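Local coordinates for IroE protein (Escherichia coli, PDB 2GZS) that hydrolyses the trilactone siderophore enterobactin and its C-glucosylated salmochelin forms, preferring the iron-free molecules and usually cutting once to leave linear trimers, at residues Tyr27-Ala32 with Val75-Gln80; Met55-Asp60 with Ala253-Ala258; Tyr43-Met48 with Leu136-Gln141. All coordinates share one frame; numbering follows the deposited sequence.

Contact 1: residues Tyr27-Ala32 with Val75-Gln80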
loop_
_atom_site.group_PDB
_atom_site.type_symbol
_atom_site.label_atom_id
_atom_site.label_comp_id
_atom_site.label_asym_id
_atom_site.label_seq_id
_atom_site.Cartn_x
_atom_site.Cartn_y
_atom_site.Cartn_z
ATOM N N TYR A 27 -0.232 15.828 -5.149
ATOM C CA TYR A 27 -0.613 14.837 -4.132
ATOM C C TYR A 27 -1.382 15.507 -2.995
ATOM O O TYR A 27 -1.077 16.629 -2.603
ATOM C CB TYR A 27 0.620 14.072 -3.570
ATOM C CG TYR A 27 1.333 13.407 -4.756
ATOM C CD1 TYR A 27 1.040 12.136 -5.170
ATOM C CD2 TYR A 27 2.297 14.146 -5.432
ATOM C CE1 TYR A 27 1.669 11.500 -6.254
ATOM C CE2 TYR A 27 2.935 13.550 -6.527
ATOM C CZ TYR A 27 2.630 12.277 -6.911
ATOM O OH TYR A 27 3.257 11.690 -8.001
ATOM N N ARG A 28 -2.343 14.762 -2.464
ATOM C CA ARG A 28 -3.081 15.193 -1.247
ATOM C C ARG A 28 -2.935 14.080 -0.255
ATOM O O ARG A 28 -3.318 12.957 -0.613
ATOM C CB ARG A 28 -4.543 15.440 -1.593
ATOM C CG ARG A 28 -5.377 15.940 -0.374
ATOM C CD ARG A 28 -6.730 16.368 -0.909
ATOM N NE ARG A 28 -6.844 17.498 -1.826
ATOM C CZ ARG A 28 -7.852 17.571 -2.709
ATOM N NH1 ARG A 28 -8.751 16.585 -2.742
ATOM N NH2 ARG A 28 -7.898 18.627 -3.512
ATOM N N VAL A 29 -2.271 14.283 0.893
ATOM C CA VAL A 29 -1.888 13.191 1.778
ATOM C C VAL A 29 -2.601 13.426 3.118
ATOM O O VAL A 29 -2.420 14.491 3.739
ATOM C CB VAL A 29 -0.372 13.114 1.977
ATOM C CG1 VAL A 29 -0.001 12.013 2.985
ATOM C CG2 VAL A 29 0.251 12.915 0.587
ATOM N N TRP A 30 -3.391 12.440 3.512
ATOM C CA TRP A 30 -4.082 12.530 4.799
ATOM C C TRP A 30 -3.346 11.644 5.799
ATOM O O TRP A 30 -2.974 10.486 5.533
ATOM C CB TRP A 30 -5.521 12.060 4.742
ATOM C CG TRP A 30 -6.435 12.893 3.930
ATOM C CD1 TRP A 30 -7.230 13.900 4.430
ATOM C CD2 TRP A 30 -6.699 12.841 2.516
ATOM N NE1 TRP A 30 -7.960 14.463 3.400
ATOM C CE2 TRP A 30 -7.639 13.820 2.217
ATOM C CE3 TRP A 30 -6.169 12.005 1.496
ATOM C CZ2 TRP A 30 -8.109 14.024 0.937
ATOM C CZ3 TRP A 30 -6.647 12.225 0.199
ATOM C CH2 TRP A 30 -7.590 13.220 -0.071
ATOM N N THR A 31 -3.098 12.195 6.985
ATOM C CA THR A 31 -2.531 11.437 8.085
ATOM C C THR A 31 -3.576 11.282 9.190
ATOM O O THR A 31 -4.077 12.311 9.689
ATOM C CB THR A 31 -1.248 12.083 8.625
ATOM O OG1 THR A 31 -0.299 12.190 7.543
ATOM C CG2 THR A 31 -0.563 11.189 9.647
ATOM N N ALA A 32 -3.957 10.076 9.549
ATOM C CA ALA A 32 -4.920 9.760 10.577
ATOM C C ALA A 32 -4.147 9.201 11.756
ATOM O O ALA A 32 -3.517 8.163 11.664
ATOM C CB ALA A 32 -6.001 8.769 10.097
ATOM N N VAL A 75 -1.653 6.668 6.610
ATOM C CA VAL A 75 -1.241 7.733 5.701
ATOM C C VAL A 75 -1.869 7.413 4.355
ATOM O O VAL A 75 -1.410 6.455 3.714
ATOM C CB VAL A 75 0.285 7.892 5.565
ATOM C CG1 VAL A 75 0.625 9.006 4.604
ATOM C CG2 VAL A 75 0.904 8.123 6.947
ATOM N N ALA A 76 -2.885 8.156 3.947
ATOM C CA ALA A 76 -3.550 7.880 2.674
ATOM C C ALA A 76 -2.956 8.830 1.649
ATOM O O ALA A 76 -3.088 10.047 1.737
ATOM C CB ALA A 76 -5.040 8.132 2.845
ATOM N N VAL A 77 -2.236 8.224 0.674
ATOM C CA VAL A 77 -1.486 9.058 -0.294
ATOM C C VAL A 77 -2.383 9.199 -1.526
ATOM O O VAL A 77 -2.467 8.209 -2.310
ATOM C CB VAL A 77 -0.158 8.416 -0.639
ATOM C CG1 VAL A 77 0.640 9.281 -1.610
ATOM C CG2 VAL A 77 0.599 8.169 0.697
ATOM N N GLY A 78 -3.044 10.335 -1.680
ATOM C CA GLY A 78 -3.965 10.559 -2.773
ATOM C C GLY A 78 -3.535 11.711 -3.671
ATOM O O GLY A 78 -2.344 12.061 -3.633
ATOM N N TYR A 79 -4.482 12.226 -4.392
ATOM C CA TYR A 79 -4.243 13.252 -5.391
ATOM C C TYR A 79 -5.121 14.443 -5.175
ATOM O O TYR A 79 -6.178 14.267 -4.517
ATOM C CB TYR A 79 -4.478 12.673 -6.806
ATOM C CG TYR A 79 -3.425 11.651 -7.178
ATOM C CD1 TYR A 79 -2.183 12.045 -7.687
ATOM C CD2 TYR A 79 -3.629 10.262 -7.032
ATOM C CE1 TYR A 79 -1.217 11.089 -8.044
ATOM C CE2 TYR A 79 -2.682 9.283 -7.358
ATOM C CZ TYR A 79 -1.451 9.746 -7.882
ATOM O OH TYR A 79 -0.510 8.776 -8.180
ATOM N N GLN A 80 -4.753 15.597 -5.720
ATOM C CA GLN A 80 -5.608 16.786 -5.572
ATOM C C GLN A 80 -6.711 16.727 -6.617
ATOM O O GLN A 80 -6.644 17.308 -7.725
ATOM C CB GLN A 80 -4.679 18.004 -5.721
ATOM C CG GLN A 80 -3.721 18.131 -4.532
ATOM C CD GLN A 80 -2.727 19.285 -4.695
ATOM O OE1 GLN A 80 -3.132 20.297 -5.289
ATOM N NE2 GLN A 80 -1.501 19.129 -4.201
#

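Contact 2: residues Met55-Asp60 with Ala253-Ala258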
loop_
_atom_site.group_PDB
_atom_site.type_symbol
_atom_site.label_atom_id
_atom_site.label_comp_id
_atom_site.label_asym_id
_atom_site.label_seq_id
_atom_site.Cartn_x
_atom_site.Cartn_y
_atom_site.Cartn_z
HETATM N N MSE A 55 -9.854 7.191 1.785
HETATM C CA MSE A 55 -10.537 8.110 2.739
HETATM C C MSE A 55 -12.035 8.101 2.566
HETATM O O MSE A 55 -12.722 8.215 3.591
HETATM C CB MSE A 55 -10.008 9.526 2.580
HETATM C CG MSE A 55 -8.527 9.578 3.033
HETATM SE SE MSE A 55 -8.261 9.191 4.911
HETATM C CE MSE A 55 -9.302 10.567 5.541
ATOM N N ASP A 56 -12.527 7.984 1.362
ATOM C CA ASP A 56 -13.968 7.914 1.154
ATOM C C ASP A 56 -14.540 6.664 1.800
ATOM O O ASP A 56 -15.781 6.683 2.045
ATOM C CB ASP A 56 -14.219 7.841 -0.355
ATOM C CG ASP A 56 -15.704 7.671 -0.690
ATOM O OD1 ASP A 56 -16.361 8.722 -0.820
ATOM O OD2 ASP A 56 -16.204 6.529 -0.818
ATOM N N ARG A 57 -13.806 5.602 2.018
ATOM C CA ARG A 57 -14.347 4.304 2.514
ATOM C C ARG A 57 -14.011 4.170 3.991
ATOM O O ARG A 57 -14.474 3.215 4.616
ATOM C CB ARG A 57 -13.731 3.166 1.698
ATOM C CG ARG A 57 -14.171 3.097 0.248
ATOM C CD ARG A 57 -13.212 2.299 -0.611
ATOM N NE ARG A 57 -13.779 1.946 -1.894
ATOM C CZ ARG A 57 -14.176 2.614 -2.933
ATOM N NH1 ARG A 57 -14.111 3.946 -2.964
ATOM N NH2 ARG A 57 -14.668 1.956 -3.996
ATOM N N LEU A 58 -13.215 5.048 4.597
ATOM C CA LEU A 58 -12.846 4.912 5.994
ATOM C C LEU A 58 -14.039 5.297 6.857
ATOM O O LEU A 58 -14.680 6.290 6.533
ATOM C CB LEU A 58 -11.612 5.765 6.255
ATOM C CG LEU A 58 -10.879 5.593 7.556
ATOM C CD1 LEU A 58 -10.305 4.171 7.612
ATOM C CD2 LEU A 58 -9.737 6.623 7.727
ATOM N N ASP A 59 -14.327 4.459 7.860
ATOM C CA ASP A 59 -15.547 4.766 8.626
ATOM C C ASP A 59 -15.248 4.437 10.099
ATOM O O ASP A 59 -14.256 3.790 10.417
ATOM C CB ASP A 59 -16.782 4.034 8.128
ATOM C CG ASP A 59 -16.659 2.527 8.082
ATOM O OD1 ASP A 59 -15.889 1.912 8.836
ATOM O OD2 ASP A 59 -17.327 1.902 7.230
ATOM N N ASP A 60 -16.199 4.931 10.925
ATOM C CA ASP A 60 -15.955 4.793 12.358
ATOM C C ASP A 60 -15.946 3.323 12.784
ATOM O O ASP A 60 -15.228 3.051 13.758
ATOM C CB ASP A 60 -16.996 5.593 13.166
ATOM C CG ASP A 60 -16.640 7.025 13.504
ATOM O OD1 ASP A 60 -15.469 7.449 13.388
ATOM O OD2 ASP A 60 -17.565 7.789 13.902
ATOM N N ALA A 253 -11.983 -4.922 1.082
ATOM C CA ALA A 253 -11.498 -6.009 1.903
ATOM C C ALA A 253 -10.011 -5.954 2.147
ATOM O O ALA A 253 -9.489 -6.201 3.246
ATOM C CB ALA A 253 -11.833 -7.368 1.245
ATOM N N SER A 254 -9.272 -5.695 1.065
ATOM C CA SER A 254 -7.808 -5.770 1.185
ATOM C C SER A 254 -7.297 -4.542 2.000
ATOM O O SER A 254 -6.426 -4.818 2.822
ATOM C CB SER A 254 -7.208 -5.882 -0.227
ATOM O OG SER A 254 -7.359 -4.697 -0.971
ATOM N N PHE A 255 -7.861 -3.362 1.770
ATOM C CA PHE A 255 -7.274 -2.252 2.582
ATOM C C PHE A 255 -7.702 -2.451 4.032
ATOM O O PHE A 255 -6.916 -2.171 4.939
ATOM C CB PHE A 255 -7.668 -0.909 1.999
ATOM C CG PHE A 255 -8.811 -0.115 2.560
ATOM C CD1 PHE A 255 -8.724 0.591 3.793
ATOM C CD2 PHE A 255 -10.019 0.003 1.887
ATOM C CE1 PHE A 255 -9.790 1.324 4.289
ATOM C CE2 PHE A 255 -11.088 0.701 2.400
ATOM C CZ PHE A 255 -10.991 1.383 3.614
ATOM N N ARG A 256 -8.951 -2.862 4.261
ATOM C CA ARG A 256 -9.367 -2.957 5.688
ATOM C C ARG A 256 -8.651 -4.080 6.351
ATOM O O ARG A 256 -8.208 -3.989 7.509
ATOM C CB ARG A 256 -10.892 -3.125 5.702
ATOM C CG ARG A 256 -11.623 -1.872 5.296
ATOM C CD ARG A 256 -13.135 -2.168 5.355
ATOM N NE ARG A 256 -13.828 -1.214 4.505
ATOM C CZ ARG A 256 -14.739 -0.378 4.978
ATOM N NH1 ARG A 256 -14.987 -0.478 6.278
ATOM N NH2 ARG A 256 -15.306 0.453 4.110
ATOM N N GLN A 257 -8.449 -5.233 5.714
ATOM C CA GLN A 257 -7.760 -6.339 6.333
ATOM C C GLN A 257 -6.278 -6.014 6.566
ATOM O O GLN A 257 -5.710 -6.445 7.551
ATOM C CB GLN A 257 -7.965 -7.663 5.546
ATOM C CG GLN A 257 -7.301 -8.851 6.257
ATOM C CD GLN A 257 -8.006 -9.179 7.577
ATOM O OE1 GLN A 257 -9.173 -9.576 7.557
ATOM N NE2 GLN A 257 -7.358 -9.001 8.718
ATOM N N ALA A 258 -5.693 -5.211 5.651
ATOM C CA ALA A 258 -4.308 -4.784 5.915
ATOM C C ALA A 258 -4.231 -3.906 7.178
ATOM O O ALA A 258 -3.318 -4.139 7.953
ATOM C CB ALA A 258 -3.779 -4.063 4.666
#

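Contact 3: residues Tyr43-Met48 with Leu136-Gln141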
loop_
_atom_site.group_PDB
_atom_site.type_symbol
_atom_site.label_atom_id
_atom_site.label_comp_id
_atom_site.label_asym_id
_atom_site.label_seq_id
_atom_site.Cartn_x
_atom_site.Cartn_y
_atom_site.Cartn_z
ATOM N N TYR A 43 3.405 3.879 17.372
ATOM C CA TYR A 43 2.325 3.371 16.539
ATOM C C TYR A 43 2.869 2.599 15.311
ATOM O O TYR A 43 3.870 3.068 14.785
ATOM C CB TYR A 43 1.484 4.503 16.026
ATOM C CG TYR A 43 0.692 5.394 16.987
ATOM C CD1 TYR A 43 -0.385 4.869 17.674
ATOM C CD2 TYR A 43 1.108 6.726 17.050
ATOM C CE1 TYR A 43 -1.100 5.721 18.544
ATOM C CE2 TYR A 43 0.391 7.580 17.898
ATOM C CZ TYR A 43 -0.648 7.023 18.582
ATOM O OH TYR A 43 -1.316 7.940 19.402
ATOM N N PRO A 44 2.202 1.508 14.973
ATOM C CA PRO A 44 2.456 0.963 13.603
ATOM C C PRO A 44 1.963 2.013 12.634
ATOM O O PRO A 44 1.147 2.863 12.980
ATOM C CB PRO A 44 1.545 -0.232 13.532
ATOM C CG PRO A 44 1.081 -0.540 14.915
ATOM C CD PRO A 44 1.179 0.755 15.646
ATOM N N ILE A 45 2.415 1.930 11.341
ATOM C CA ILE A 45 1.932 2.948 10.424
ATOM C C ILE A 45 1.744 2.306 9.040
ATOM O O ILE A 45 2.637 1.528 8.666
ATOM C CB ILE A 45 2.894 4.167 10.341
ATOM C CG1 ILE A 45 2.356 5.303 9.465
ATOM C CG2 ILE A 45 4.328 3.743 9.942
ATOM C CD1 ILE A 45 3.190 6.612 9.566
ATOM N N LEU A 46 0.620 2.618 8.385
ATOM C CA LEU A 46 0.379 1.969 7.088
ATOM C C LEU A 46 0.181 3.087 6.060
ATOM O O LEU A 46 -0.716 3.910 6.232
ATOM C CB LEU A 46 -0.839 1.069 7.216
ATOM C CG LEU A 46 -1.109 0.239 5.922
ATOM C CD1 LEU A 46 0.021 -0.662 5.484
ATOM C CD2 LEU A 46 -2.391 -0.563 6.129
ATOM N N TYR A 47 1.027 3.094 5.033
ATOM C CA TYR A 47 0.966 3.999 3.903
ATOM C C TYR A 47 0.095 3.361 2.802
ATOM O O TYR A 47 0.372 2.164 2.528
ATOM C CB TYR A 47 2.384 4.264 3.372
ATOM C CG TYR A 47 3.193 5.196 4.288
ATOM C CD1 TYR A 47 3.285 6.546 3.974
ATOM C CD2 TYR A 47 3.777 4.652 5.412
ATOM C CE1 TYR A 47 4.011 7.438 4.797
ATOM C CE2 TYR A 47 4.495 5.543 6.220
ATOM C CZ TYR A 47 4.595 6.866 5.899
ATOM O OH TYR A 47 5.324 7.713 6.755
HETATM N N MSE A 48 -0.886 4.065 2.313
HETATM C CA MSE A 48 -1.894 3.462 1.450
HETATM C C MSE A 48 -2.061 4.273 0.174
HETATM O O MSE A 48 -2.301 5.470 0.193
HETATM C CB MSE A 48 -3.249 3.453 2.221
HETATM C CG MSE A 48 -3.018 2.640 3.544
HETATM SE SE MSE A 48 -4.694 2.260 4.471
HETATM C CE MSE A 48 -4.897 4.089 3.992
ATOM N N LEU A 136 5.657 12.309 15.538
ATOM C CA LEU A 136 4.909 11.125 15.991
ATOM C C LEU A 136 5.852 10.041 16.481
ATOM O O LEU A 136 6.970 9.824 16.015
ATOM C CB LEU A 136 4.052 10.524 14.853
ATOM C CG LEU A 136 2.952 11.415 14.299
ATOM C CD1 LEU A 136 2.283 10.745 13.100
ATOM C CD2 LEU A 136 1.947 11.747 15.387
ATOM N N ASN A 137 5.383 9.302 17.502
ATOM C CA ASN A 137 6.119 8.133 17.928
ATOM C C ASN A 137 5.682 6.937 17.041
ATOM O O ASN A 137 4.616 6.396 17.311
ATOM C CB ASN A 137 5.896 7.764 19.396
ATOM C CG ASN A 137 6.765 6.630 19.868
ATOM O OD1 ASN A 137 7.798 6.236 19.303
ATOM N ND2 ASN A 137 6.360 6.037 21.000
ATOM N N ILE A 138 6.552 6.652 16.084
ATOM C CA ILE A 138 6.251 5.599 15.100
ATOM C C ILE A 138 7.142 4.400 15.353
ATOM O O ILE A 138 8.349 4.596 15.559
ATOM C CB ILE A 138 6.514 6.146 13.687
ATOM C CG1 ILE A 138 5.606 7.308 13.321
ATOM C CG2 ILE A 138 6.392 4.962 12.702
ATOM C CD1 ILE A 138 4.135 6.957 13.425
ATOM N N ASP A 139 6.550 3.214 15.367
ATOM C CA ASP A 139 7.323 1.993 15.459
ATOM C C ASP A 139 7.851 1.632 14.064
ATOM O O ASP A 139 7.057 1.099 13.255
ATOM C CB ASP A 139 6.497 0.834 15.972
ATOM C CG ASP A 139 7.354 -0.386 16.240
ATOM O OD1 ASP A 139 8.484 -0.489 15.739
ATOM O OD2 ASP A 139 6.895 -1.268 16.983
ATOM N N ARG A 140 9.103 1.936 13.884
ATOM C CA ARG A 140 9.582 1.826 12.485
ATOM C C ARG A 140 9.595 0.394 12.019
ATOM O O ARG A 140 9.480 0.090 10.822
ATOM C CB ARG A 140 10.931 2.528 12.280
ATOM C CG ARG A 140 10.763 4.035 12.287
ATOM C CD ARG A 140 12.122 4.712 12.415
ATOM N NE ARG A 140 12.042 6.162 12.244
ATOM C CZ ARG A 140 13.132 6.941 12.216
ATOM N NH1 ARG A 140 14.332 6.388 12.372
ATOM N NH2 ARG A 140 13.012 8.257 12.048
ATOM N N GLN A 141 9.686 -0.554 12.935
ATOM C CA GLN A 141 9.668 -1.964 12.500
ATOM C C GLN A 141 8.295 -2.372 12.017
ATOM O O GLN A 141 8.157 -3.491 11.523
ATOM C CB GLN A 141 10.159 -2.810 13.684
ATOM C CG GLN A 141 11.580 -2.440 14.134
ATOM C CD GLN A 141 12.111 -3.554 15.029
ATOM O OE1 GLN A 141 12.092 -3.465 16.259
ATOM N NE2 GLN A 141 12.549 -4.612 14.351
#

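Contact 1: residues Tyr27-Ala32 with Val75-Gln80
Residues Tyr27-Ala32 and Val75-Tyr79 run antiparallel with their short strand axes 4.1 Å apart at closest approach; Arg28 pairs with Gly78 and Trp30 with Ala76, each pair closed by two N-H...O=C bonds, while Tyr27-Tyr79, Val29-Val77 and Thr31-Val75 are the non-hydrogen-bonded pairs. Just past the strand, Gln80 adds a side-chain bond: NE2 reaches Tyr27 O at 3.0 Å, nearly straight (169°), the oxygen in the plane of the amide but the nitrogen standing above the carbonyl plane of Tyr27. On the valine side of the sheet, Val29 CG1 presses on Val75 CG1 at 3.5 Å, tighter than normal carbon contact; that methyl is set anti to the backbone N of Val29 (chi1 176°). Phe120 and Val132 of helix 117-132 cover this face. The pairing is the one that joins the lone reversed strand of the alpha/beta-hydrolase sheet, 26-34, to the parallel strands beginning with 73-79. Across the sheet, under Asn52 and Met55 of helix 51-57, the indole of Trp30 turns its edge to Gly78, CZ3 lying 4.3 Å from Gly78 CA, and a CB there would probably come too close to CZ3. Arg28 CG lies over one face of the same indole, and farther out its guanidinium sets a face over Tyr79 O and Gln80 CA. Tyr27 and Tyr79 point the same way, planes 35° apart, with Tyr27 CE1 3.4 Å from Tyr79 CE1; both hydroxyls are hydrogen-bonded to Asp93 OD2.

Contact 2: residues Met55-Asp60 with Ala253-Ala258
Arg57, Leu58 and Asp59 meet Phe255 and Arg256 where the chain leaving helix 51-57 comes up against helix 247-262, the last helix of this alpha/beta-hydrolase fold and the one that starts at the active-site His247. The side chain of Arg57 is about 8 Å from that of His247, so the contact lies near the active site.

The apolar part centres on the Phe255 ring. Its CE2 lies 3.7 Å from Arg57 CB, CZ is almost as close to that carbon, and CD of Arg57 follows at CE2, so the aliphatic stem of the arginine passes the ring obliquely while its guanidinium leads away. Leu58 adds a looser touch, CD1 to Phe255 CE1 at 4.4 Å. Within its own helix, Arg256 CG stands 3.7 Å over the centre of one face of the Phe255 ring, which should limit how far that ring can tilt. Leu62 of helix 60-66 also touches both Phe255 and Arg256.

The polar part belongs to Arg256, whose CG is anti to its carbonyl carbon (chi1 -71°) and whose chain runs extended from there to NE, towards the 55-60 segment. Its NH2 comes 2.9 Å from Arg57 O, but the angle is too poor for a hydrogen bond; the carbonyl dipole may still favour the nearby cation. Asp59 is the N-cap of helix 60-66, OD1 accepting from the backbone N of Leu62, and its carboxylate also faces Arg256 in a salt bridge. There the two planes are 62° apart, and Arg256 NH1 gives Asp59 OD2 a weak hydrogen bond, long at 3.5 Å yet straight at 166°, with the oxygen at the guanidinium edge and in its plane.

Contact 3: residues Tyr43-Met48 with Leu136-Gln141
Ile138 lies beside Tyr43 in a short parallel bridge, and two backbone bonds hold the pair: Tyr43 N gives to Asn137 O at 2.8 Å, and Asp139 N gives to Tyr43 O at 2.7 Å. From CB of Ile138 the side chain forks. CG2, anti to the backbone N, meets Ile45 CG2 at 3.7 Å and also lies near Tyr43 O. The longer branch leaves with CG1 anti to the carbonyl carbon (chi1 -63°), then bends at chi2 (-57°), and its tip CD1 reaches Ile45 CD1 at 4.0 Å. Both branches thus rest on the one isoleucine, whose side chain crosses that of Ile138 at about a right angle. With an alanine here CG2 and CD1 are absent, which is likely to open a gap beside the two methyls of Ile45 that they meet, at the start of strand 43-48.

In the alpha/beta-hydrolase fold this is the approach to the strand that leads to the active-site Ser149: residues 138-139 pair with the start of strand 43-48, the chain turns a corner at Arg140 and Gln141, and strand 143-148 then continues alongside towards that serine. An Asx turn lies at the corner, Asp139 OD1 accepting from Gln141 N at 3.1 Å, from above the carboxylate plane. Asp139 CB, meanwhile, stays 3.6 Å from Tyr43 O, close to the backbone bond that its own N makes.

Tyr43 brings CD2 of its ring to 3.5 Å from Asn137 O, an oblique approach beside the bonded amide, while its hydroxyl is hydrogen-bonded farther off to Thr36 O. Asn137 is tied back in the same region, its ND2 donating to Ala40 O.

How the contacts relate
From the N terminus the chain lays down 27-32, 43-48 and 55-60 in turn, then their partners in the same order: 75-80 closes contact 1, 136-141 closes contact 3, and 253-258, near the C-terminal end, closes contact 2. Every pair of contacts therefore crosses and none nests. Contacts 1 and 3 both reach one sheet through the neighbouring strands 73-79 and 43-48, where Met48 N and O probably hydrogen-bond Val75 O and Val77 N. Contact 2 joins helices on that sheet: Met55 packs on Trp30 and Ala76 of contact 1, and Ala258 touches Leu46 of contact 3. The reversed strand, the central strands and the closing helix are so linked.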